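Long-range contacts in rRNA N-glycosidase (Bougainvillea spectabilis, PDB 3CTK), which is a plant ribosome-inactivating protein of a single chain, in which a mixed beta sheet packs against a set of helices: residues I52-K57 with K134-I139; Q75-G80 with A141-T146; A84-K89 with T103-L108. All blocks are in the same frame, centred on the assembly; numbering follows the deposited sequence.

Interaction 1. Residues I52-K57 with K134-I139; sequences ITTTSK and KLEFSI
The Glu136 carboxylate lies against Thr54 and Thr55. Thr54 CB sits over one of its faces, 3.3 Å from Glu136 CD. Thr55 N approaches from that same side and bonds Glu136 OE2 at 3.0 Å. This bond is nearly straight at the hydrogen, but the donor stands 37° above the carboxylate plane. Nearer the plane, Thr55 OG1 donates to Glu136 OE1 at 2.6 Å, on the syn side. Glu136 gets there because CG is anti to the backbone N (chi1 169°) and the rest of the chain is extended.

The target is a type I beta turn, Thr54 to Lys57, in the hairpin connection between strands 47-53 and 59-65, docking helix 132-142 on the sheet there. Inside it Thr54 OG1 donates to Ser56 OG at 2.6 Å, and Ser56 OG also bonds Glu140, further along helix 132-142. Below the polar end the contact turns apolar. Thr54 CG2 lies 3.8 Å from Ile139 CG2, and Ile52 CG2 lies 3.8 Å from Ile139 CD1. Leu135 adds a looser touch on Ile52.

One helix carboxylate thus accepts both the backbone N-H and the hydroxyl of Thr55. Two donors on two oxygens fix its rotation and would tend to stabilise its ionised form.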
loop_
_atom_site.group_PDB
_atom_site.type_symbol
_atom_site.label_atom_id
_atom_site.label_comp_id
_atom_site.label_asym_id
_atom_site.label_seq_id
_atom_site.Cartn_x
_atom_site.Cartn_y
_atom_site.Cartn_z
ATOM N N ILE A 52 -1.121 -10.804 7.236
ATOM C CA ILE A 52 -1.746 -10.029 8.304
ATOM C C ILE A 52 -2.649 -10.949 9.109
ATOM O O ILE A 52 -3.576 -11.551 8.563
ATOM C CB ILE A 52 -2.589 -8.876 7.736
ATOM C CG1 ILE A 52 -1.714 -7.997 6.838
ATOM C CG2 ILE A 52 -3.193 -8.052 8.877
ATOM C CD1 ILE A 52 -2.496 -6.970 6.043
ATOM N N THR A 53 -2.373 -11.055 10.408
ATOM C CA THR A 53 -3.153 -11.918 11.290
ATOM C C THR A 53 -3.901 -11.102 12.342
ATOM O O THR A 53 -3.331 -10.215 12.971
ATOM C CB THR A 53 -2.242 -12.932 12.009
ATOM O OG1 THR A 53 -1.497 -13.679 11.037
ATOM C CG2 THR A 53 -3.075 -13.894 12.848
ATOM N N THR A 54 -5.178 -11.419 12.529
ATOM C CA THR A 54 -6.023 -10.719 13.498
ATOM C C THR A 54 -5.889 -11.327 14.892
ATOM O O THR A 54 -5.331 -12.411 15.052
ATOM C CB THR A 54 -7.507 -10.808 13.099
ATOM O OG1 THR A 54 -7.927 -12.179 13.136
ATOM C CG2 THR A 54 -7.715 -10.254 11.694
ATOM N N THR A 55 -6.401 -10.631 15.903
ATOM C CA THR A 55 -6.345 -11.164 17.258
ATOM C C THR A 55 -7.299 -12.357 17.337
ATOM O O THR A 55 -7.219 -13.166 18.260
ATOM C CB THR A 55 -6.763 -10.114 18.321
ATOM O OG1 THR A 55 -8.100 -9.667 18.061
ATOM C CG2 THR A 55 -5.813 -8.928 18.300
ATOM N N SER A 56 -8.199 -12.458 16.362
ATOM C CA SER A 56 -9.155 -13.558 16.310
ATOM C C SER A 56 -8.539 -14.754 15.583
ATOM O O SER A 56 -9.226 -15.730 15.273
ATOM C CB SER A 56 -10.444 -13.119 15.611
ATOM O OG SER A 56 -10.183 -12.665 14.298
ATOM N N LYS A 57 -7.244 -14.653 15.292
ATOM C CA LYS A 57 -6.496 -15.731 14.649
ATOM C C LYS A 57 -6.800 -16.014 13.180
ATOM O O LYS A 57 -6.601 -17.135 12.706
ATOM C CB LYS A 57 -6.674 -17.014 15.468
ATOM C CG LYS A 57 -6.266 -16.859 16.932
ATOM C CD LYS A 57 -6.870 -17.958 17.794
ATOM C CE LYS A 57 -8.382 -17.816 17.871
ATOM N NZ LYS A 57 -9.025 -18.949 18.586
ATOM N N LYS A 134 -9.592 -1.164 13.053
ATOM C CA LYS A 134 -10.459 -1.036 11.888
ATOM C C LYS A 134 -10.039 -2.040 10.823
ATOM O O LYS A 134 -10.884 -2.621 10.148
ATOM C CB LYS A 134 -10.390 0.386 11.328
ATOM C CG LYS A 134 -10.958 1.444 12.271
ATOM C CD LYS A 134 -12.451 1.242 12.520
ATOM C CE LYS A 134 -12.999 2.319 13.451
ATOM N NZ LYS A 134 -14.463 2.162 13.697
ATOM N N LEU A 135 -8.732 -2.240 10.668
ATOM C CA LEU A 135 -8.247 -3.196 9.680
ATOM C C LEU A 135 -8.721 -4.587 10.081
ATOM O O LEU A 135 -9.216 -5.341 9.245
ATOM C CB LEU A 135 -6.717 -3.154 9.583
ATOM C CG LEU A 135 -6.053 -4.176 8.650
ATOM C CD1 LEU A 135 -6.578 -4.021 7.229
ATOM C CD2 LEU A 135 -4.544 -3.983 8.689
ATOM N N GLU A 136 -8.596 -4.923 11.363
ATOM C CA GLU A 136 -9.042 -6.236 11.816
ATOM C C GLU A 136 -10.538 -6.416 11.579
ATOM O O GLU A 136 -10.983 -7.489 11.174
ATOM C CB GLU A 136 -8.714 -6.452 13.302
ATOM C CG GLU A 136 -9.396 -7.685 13.891
ATOM C CD GLU A 136 -8.618 -8.318 15.025
ATOM O OE1 GLU A 136 -9.176 -9.213 15.700
ATOM O OE2 GLU A 136 -7.449 -7.934 15.235
ATOM N N PHE A 137 -11.315 -5.365 11.825
ATOM C CA PHE A 137 -12.758 -5.434 11.618
ATOM C C PHE A 137 -13.084 -5.733 10.154
ATOM O O PHE A 137 -13.978 -6.533 9.859
ATOM C CB PHE A 137 -13.421 -4.115 12.019
ATOM C CG PHE A 137 -14.922 -4.144 11.931
ATOM C CD1 PHE A 137 -15.687 -4.574 13.010
ATOM C CD2 PHE A 137 -15.569 -3.773 10.757
ATOM C CE1 PHE A 137 -17.078 -4.633 12.921
ATOM C CE2 PHE A 137 -16.959 -3.832 10.658
ATOM C CZ PHE A 137 -17.712 -4.263 11.743
ATOM N N SER A 138 -12.368 -5.090 9.235
ATOM C CA SER A 138 -12.615 -5.306 7.812
ATOM C C SER A 138 -12.239 -6.725 7.393
ATOM O O SER A 138 -12.867 -7.299 6.503
ATOM C CB SER A 138 -11.851 -4.280 6.963
ATOM O OG SER A 138 -10.450 -4.484 7.027
ATOM N N ILE A 139 -11.219 -7.294 8.034
ATOM C CA ILE A 139 -10.805 -8.659 7.719
ATOM C C ILE A 139 -11.872 -9.628 8.232
ATOM O O ILE A 139 -12.245 -10.582 7.551
ATOM C CB ILE A 139 -9.433 -8.986 8.363
ATOM C CG1 ILE A 139 -8.350 -8.119 7.716
ATOM C CG2 ILE A 139 -9.108 -10.472 8.208
ATOM C CD1 ILE A 139 -6.961 -8.292 8.308
#

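Interaction 2. Residues Q75-G80 with A141-T146; sequences QDKWDG and AIHGKT
Trp78 gives up the most surface here, mostly to the backbone of 144-146 and the methyl of Thr146. Its six-membered ring reaches Gly144 O, with Trp78 CE3 at 3.4 Å from that oxygen. Lys145 CA lies at the ring edge, in its plane. The outer end of the ring runs beside Thr146, and Trp78 CH2 is 3.9 Å from Thr146 CG2. CG of Trp78 is anti to the backbone N (chi1 168°), which carries the indole across to the turn. One water bridges the segments: it donates to Gly144 O and accepts from Asp79 N, and it stands over one face of the indole, toward the rim.

Gly144 is the third residue of a type II beta turn, Ile142 to Lys145, closed by Lys145 N to Ile142 O. The turn follows helix 132-142 and rests on the end of strand 70-78, just before the hairpin to strand 81-88, its antiparallel neighbour in the six-stranded sheet. Gly144 CA approaches Lys77 O to 2.9 Å in a CA-H...O contact. Gly144 N makes a weak bond of 3.5 Å to Asp76 OD2, whose stronger partner is Arg83 on strand 81-88. Arg83 also bonds Lys145 O.

His143 packs along the strand. Lys77 N lies over one face of the imidazole and has no partner in the model, although this contact buries it. Lys77 CG is 3.7 Å from His143 NE2, and the two side chains point the same way. Asp76 CB meets the ring obliquely, 3.8 Å from His143 ND1.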
loop_
_atom_site.group_PDB
_atom_site.type_symbol
_atom_site.label_atom_id
_atom_site.label_comp_id
_atom_site.label_asym_id
_atom_site.label_seq_id
_atom_site.Cartn_x
_atom_site.Cartn_y
_atom_site.Cartn_z
ATOM N N GLN A 75 -5.161 -13.865 -0.312
ATOM C CA GLN A 75 -5.629 -15.227 -0.131
ATOM C C GLN A 75 -6.200 -15.332 1.276
ATOM O O GLN A 75 -5.550 -14.948 2.251
ATOM C CB GLN A 75 -4.479 -16.221 -0.295
ATOM C CG GLN A 75 -4.887 -17.679 -0.114
ATOM C CD GLN A 75 -3.699 -18.618 -0.127
ATOM O OE1 GLN A 75 -3.172 -18.960 -1.186
ATOM N NE2 GLN A 75 -3.260 -19.029 1.056
ATOM N N ASP A 76 -7.430 -15.817 1.378
ATOM C CA ASP A 76 -8.058 -15.995 2.678
ATOM C C ASP A 76 -8.568 -17.431 2.716
ATOM O O ASP A 76 -7.967 -18.313 2.093
ATOM C CB ASP A 76 -9.189 -14.969 2.888
ATOM C CG ASP A 76 -10.434 -15.260 2.062
ATOM O OD1 ASP A 76 -10.325 -15.802 0.943
ATOM O OD2 ASP A 76 -11.535 -14.917 2.541
ATOM N N LYS A 77 -9.650 -17.681 3.442
ATOM C CA LYS A 77 -10.182 -19.036 3.511
ATOM C C LYS A 77 -11.675 -19.086 3.232
ATOM O O LYS A 77 -12.396 -18.116 3.453
ATOM C CB LYS A 77 -9.917 -19.645 4.891
ATOM C CG LYS A 77 -8.496 -19.474 5.393
ATOM C CD LYS A 77 -7.882 -20.799 5.806
ATOM C CE LYS A 77 -6.836 -21.253 4.807
ATOM N NZ LYS A 77 -6.200 -22.541 5.202
ATOM N N TRP A 78 -12.124 -20.221 2.714
ATOM C CA TRP A 78 -13.538 -20.451 2.452
ATOM C C TRP A 78 -13.798 -21.945 2.537
ATOM O O TRP A 78 -13.178 -22.734 1.827
ATOM C CB TRP A 78 -13.978 -19.945 1.076
ATOM C CG TRP A 78 -15.356 -20.457 0.727
ATOM C CD1 TRP A 78 -15.656 -21.539 -0.055
ATOM C CD2 TRP A 78 -16.608 -19.987 1.252
ATOM N NE1 TRP A 78 -17.012 -21.776 -0.043
ATOM C CE2 TRP A 78 -17.619 -20.839 0.749
ATOM C CE3 TRP A 78 -16.971 -18.932 2.101
ATOM C CZ2 TRP A 78 -18.972 -20.670 1.068
ATOM C CZ3 TRP A 78 -18.321 -18.764 2.420
ATOM C CH2 TRP A 78 -19.303 -19.630 1.901
ATOM N N ASP A 79 -14.710 -22.323 3.425
ATOM C CA ASP A 79 -15.066 -23.722 3.611
ATOM C C ASP A 79 -13.849 -24.568 3.981
ATOM O O ASP A 79 -13.708 -25.707 3.535
ATOM C CB ASP A 79 -15.716 -24.265 2.333
ATOM C CG ASP A 79 -16.305 -25.646 2.520
ATOM O OD1 ASP A 79 -17.101 -25.823 3.465
ATOM O OD2 ASP A 79 -15.980 -26.551 1.722
ATOM N N GLY A 80 -12.966 -23.996 4.795
ATOM C CA GLY A 80 -11.781 -24.715 5.232
ATOM C C GLY A 80 -10.661 -24.818 4.217
ATOM O O GLY A 80 -9.637 -25.452 4.482
ATOM N N ALA A 141 -14.925 -9.100 8.496
ATOM C CA ALA A 141 -16.126 -8.972 7.682
ATOM C C ALA A 141 -16.105 -9.760 6.374
ATOM O O ALA A 141 -17.163 -10.058 5.820
ATOM C CB ALA A 141 -16.394 -7.497 7.391
ATOM N N ILE A 142 -14.914 -10.104 5.888
ATOM C CA ILE A 142 -14.798 -10.827 4.622
ATOM C C ILE A 142 -14.180 -12.217 4.718
ATOM O O ILE A 142 -14.434 -13.072 3.872
ATOM C CB ILE A 142 -13.953 -10.030 3.607
ATOM C CG1 ILE A 142 -12.503 -9.944 4.098
ATOM C CG2 ILE A 142 -14.548 -8.643 3.409
ATOM C CD1 ILE A 142 -11.552 -9.259 3.129
ATOM N N HIS A 143 -13.363 -12.440 5.739
ATOM C CA HIS A 143 -12.695 -13.724 5.900
ATOM C C HIS A 143 -13.661 -14.897 6.072
ATOM O O HIS A 143 -14.471 -14.913 6.996
ATOM C CB HIS A 143 -11.743 -13.665 7.093
ATOM C CG HIS A 143 -10.823 -14.840 7.186
ATOM N ND1 HIS A 143 -9.531 -14.816 6.706
ATOM C CD2 HIS A 143 -11.014 -16.084 7.686
ATOM C CE1 HIS A 143 -8.966 -15.992 6.908
ATOM N NE2 HIS A 143 -9.844 -16.779 7.500
ATOM N N GLY A 144 -13.570 -15.873 5.173
ATOM C CA GLY A 144 -14.429 -17.044 5.252
ATOM C C GLY A 144 -15.898 -16.794 4.973
ATOM O O GLY A 144 -16.747 -17.635 5.282
ATOM N N LYS A 145 -16.208 -15.645 4.381
ATOM C CA LYS A 145 -17.588 -15.296 4.071
ATOM C C LYS A 145 -17.832 -15.218 2.571
ATOM O O LYS A 145 -16.887 -15.156 1.787
ATOM C CB LYS A 145 -17.940 -13.964 4.734
ATOM C CG LYS A 145 -18.077 -14.087 6.242
ATOM C CD LYS A 145 -18.265 -12.750 6.919
ATOM C CE LYS A 145 -18.735 -12.951 8.346
ATOM N NZ LYS A 145 -17.961 -14.025 9.025
ATOM N N THR A 146 -19.099 -15.237 2.167
ATOM C CA THR A 146 -19.419 -15.151 0.749
ATOM C C THR A 146 -18.881 -13.829 0.214
ATOM O O THR A 146 -18.845 -12.831 0.934
ATOM C CB THR A 146 -20.939 -15.225 0.502
ATOM O OG1 THR A 146 -21.600 -14.192 1.238
ATOM C CG2 THR A 146 -21.476 -16.576 0.936
HETATM O O HOH W 1 -16.170 -20.522 5.289
#

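Interaction 3. Residues A84-K89 with T103-L108; sequences AVFLDK and TNRVTL
Ala84 N donates to Asn104 O at 2.8 Å, the first of four backbone bonds that join the strands. Val106 N gives to Ala84 O at 2.7 Å, Phe86 N to Val106 O at 2.7 Å, and Leu108 N to Phe86 O at 2.9 Å. The donors alternate between the two segments, as parallel pairing requires. The bridges are Ala84 with Arg105, Val85 with Val106 and Phe86 with Thr107. The strand axes cross at only -21°.

Ala84, Phe86, Arg105 and Thr107 point to one face of the sheet. The Arg105 side chain bends at chi3 (79°) and brings its guanidinium back beside Phe86. Arg105 NH2 reaches the ring edge, near the ring plane, 3.4 Å from Phe86 CZ. The two planes are 46° apart, so this is not a flat stack. Phe86 CE1 and Ala84 CB lie over the same face of the guanidinium. Its N-H groups are well used: NH2 bonds Thr95 O and Leu98 O, and NH1 bonds Phe99 O and Val102 O. Arg105 therefore gathers carbonyls from the end of helix 92-97 and the loop after it.

On the other face Val85 and Val106 touch loosely. Beyond them, Leu108 CG lies 3.3 Å from Phe86 O, and Asp88 CB approaches Leu108 O. Val85 CG1 is 3.8 Å from Leu108 CD1, and Leu87 CD2 is 4.1 Å from that same methyl.

Strand 81-88, helix 92-97 and strand 105-108 form a beta-alpha-beta crossover, and 105-108 is one of the two edge strands of the mixed sheet. Strand 70-78 pairs with 81-88 antiparallel on its other side. Phe156 of helix 149-168 touches both Leu87 and Leu108, and Ile152 touches Leu108.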
loop_
_atom_site.group_PDB
_atom_site.type_symbol
_atom_site.label_atom_id
_atom_site.label_comp_id
_atom_site.label_asym_id
_atom_site.label_seq_id
_atom_site.Cartn_x
_atom_site.Cartn_y
_atom_site.Cartn_z
ATOM N N ALA A 84 -8.346 -17.554 -3.460
ATOM C CA ALA A 84 -7.577 -16.451 -4.026
ATOM C C ALA A 84 -8.550 -15.411 -4.555
ATOM O O ALA A 84 -9.472 -15.733 -5.305
ATOM C CB ALA A 84 -6.683 -16.948 -5.158
ATOM N N VAL A 85 -8.348 -14.163 -4.153
ATOM C CA VAL A 85 -9.212 -13.079 -4.587
ATOM C C VAL A 85 -8.347 -12.039 -5.281
ATOM O O VAL A 85 -7.408 -11.500 -4.689
ATOM C CB VAL A 85 -9.934 -12.440 -3.379
ATOM C CG1 VAL A 85 -10.853 -11.316 -3.840
ATOM C CG2 VAL A 85 -10.723 -13.514 -2.633
ATOM N N PHE A 86 -8.660 -11.759 -6.542
ATOM C CA PHE A 86 -7.886 -10.790 -7.307
ATOM C C PHE A 86 -8.692 -9.583 -7.748
ATOM O O PHE A 86 -9.876 -9.689 -8.057
ATOM C CB PHE A 86 -7.307 -11.431 -8.572
ATOM C CG PHE A 86 -6.312 -12.526 -8.311
ATOM C CD1 PHE A 86 -6.683 -13.861 -8.432
ATOM C CD2 PHE A 86 -4.993 -12.220 -7.981
ATOM C CE1 PHE A 86 -5.754 -14.880 -8.231
ATOM C CE2 PHE A 86 -4.054 -13.231 -7.776
ATOM C CZ PHE A 86 -4.436 -14.563 -7.903
ATOM N N LEU A 87 -8.032 -8.432 -7.784
ATOM C CA LEU A 87 -8.666 -7.214 -8.258
ATOM C C LEU A 87 -8.692 -7.367 -9.776
ATOM O O LEU A 87 -7.928 -8.158 -10.334
ATOM C CB LEU A 87 -7.825 -5.995 -7.871
ATOM C CG LEU A 87 -7.905 -5.573 -6.405
ATOM C CD1 LEU A 87 -6.700 -4.713 -6.038
ATOM C CD2 LEU A 87 -9.211 -4.819 -6.180
ATOM N N ASP A 88 -9.570 -6.633 -10.448
ATOM C CA ASP A 88 -9.639 -6.716 -11.900
ATOM C C ASP A 88 -8.477 -5.914 -12.484
ATOM O O ASP A 88 -7.920 -5.033 -11.824
ATOM C CB ASP A 88 -10.984 -6.157 -12.393
ATOM C CG ASP A 88 -11.211 -6.380 -13.884
ATOM O OD1 ASP A 88 -10.747 -7.411 -14.423
ATOM O OD2 ASP A 88 -11.875 -5.529 -14.514
ATOM N N LYS A 89 -8.089 -6.251 -13.709
ATOM C CA LYS A 89 -7.018 -5.543 -14.405
ATOM C C LYS A 89 -5.612 -5.652 -13.808
ATOM O O LYS A 89 -4.798 -4.746 -13.987
ATOM C CB LYS A 89 -7.380 -4.060 -14.535
ATOM C CG LYS A 89 -8.797 -3.796 -15.022
ATOM C CD LYS A 89 -9.063 -4.427 -16.379
ATOM C CE LYS A 89 -10.470 -4.092 -16.864
ATOM N NZ LYS A 89 -10.789 -4.758 -18.158
ATOM N N THR A 103 -7.613 -23.471 -6.279
ATOM C CA THR A 103 -8.623 -23.496 -7.335
ATOM C C THR A 103 -9.797 -22.535 -7.190
ATOM O O THR A 103 -10.430 -22.182 -8.187
ATOM C CB THR A 103 -9.172 -24.921 -7.535
ATOM O OG1 THR A 103 -9.770 -25.384 -6.320
ATOM C CG2 THR A 103 -8.044 -25.863 -7.933
ATOM N N ASN A 104 -10.105 -22.128 -5.961
ATOM C CA ASN A 104 -11.189 -21.177 -5.742
ATOM C C ASN A 104 -10.540 -19.821 -5.988
ATOM O O ASN A 104 -9.962 -19.235 -5.076
ATOM C CB ASN A 104 -11.704 -21.244 -4.296
ATOM C CG ASN A 104 -12.890 -20.317 -4.054
ATOM O OD1 ASN A 104 -13.193 -19.447 -4.874
ATOM N ND2 ASN A 104 -13.562 -20.496 -2.918
ATOM N N ARG A 105 -10.617 -19.346 -7.227
ATOM C CA ARG A 105 -10.017 -18.070 -7.604
ATOM C C ARG A 105 -11.106 -17.103 -8.052
ATOM O O ARG A 105 -11.884 -17.390 -8.961
ATOM C CB ARG A 105 -8.993 -18.288 -8.723
ATOM C CG ARG A 105 -7.962 -19.373 -8.395
ATOM C CD ARG A 105 -6.998 -19.644 -9.553
ATOM N NE ARG A 105 -5.921 -18.657 -9.671
ATOM C CZ ARG A 105 -4.854 -18.599 -8.873
ATOM N NH1 ARG A 105 -4.707 -19.469 -7.879
ATOM N NH2 ARG A 105 -3.922 -17.676 -9.083
ATOM N N VAL A 106 -11.153 -15.952 -7.398
ATOM C CA VAL A 106 -12.162 -14.949 -7.687
ATOM C C VAL A 106 -11.582 -13.710 -8.352
ATOM O O VAL A 106 -10.596 -13.151 -7.882
ATOM C CB VAL A 106 -12.878 -14.515 -6.378
ATOM C CG1 VAL A 106 -13.856 -13.376 -6.654
ATOM C CG2 VAL A 106 -13.605 -15.706 -5.766
ATOM N N THR A 107 -12.187 -13.301 -9.460
ATOM C CA THR A 107 -11.762 -12.093 -10.143
ATOM C C THR A 107 -12.870 -11.094 -9.861
ATOM O O THR A 107 -14.001 -11.269 -10.318
ATOM C CB THR A 107 -11.614 -12.292 -11.672
ATOM O OG1 THR A 107 -12.714 -13.066 -12.174
ATOM C CG2 THR A 107 -10.301 -12.993 -11.990
ATOM N N LEU A 108 -12.548 -10.070 -9.074
ATOM C CA LEU A 108 -13.510 -9.038 -8.707
ATOM C C LEU A 108 -13.894 -8.204 -9.930
ATOM O O LEU A 108 -13.180 -8.190 -10.933
ATOM C CB LEU A 108 -12.916 -8.146 -7.609
ATOM C CG LEU A 108 -12.577 -8.885 -6.305
ATOM C CD1 LEU A 108 -11.739 -7.999 -5.388
ATOM C CD2 LEU A 108 -13.870 -9.316 -5.621
#

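In the fold
From the N terminus, the first contact segment ends strand 47-53 and opens the loop that interaction 1 closes at helix 132-142. Strand 70-78 opens the loop of interaction 2, closed at the end of that helix and the turn after it. These two loops cross, because their segments alternate along the chain. Interaction 3 closes a short loop between strands 81-88 and 105-108, nested inside both of the others. Interactions 1 and 2 dock one helix and its exit turn on the sheet at two places, with centres 13 Å apart. Interaction 3 adds edge strand 105-108. It touches interaction 2 where Trp78 packs on Asn104, but does not touch interaction 1.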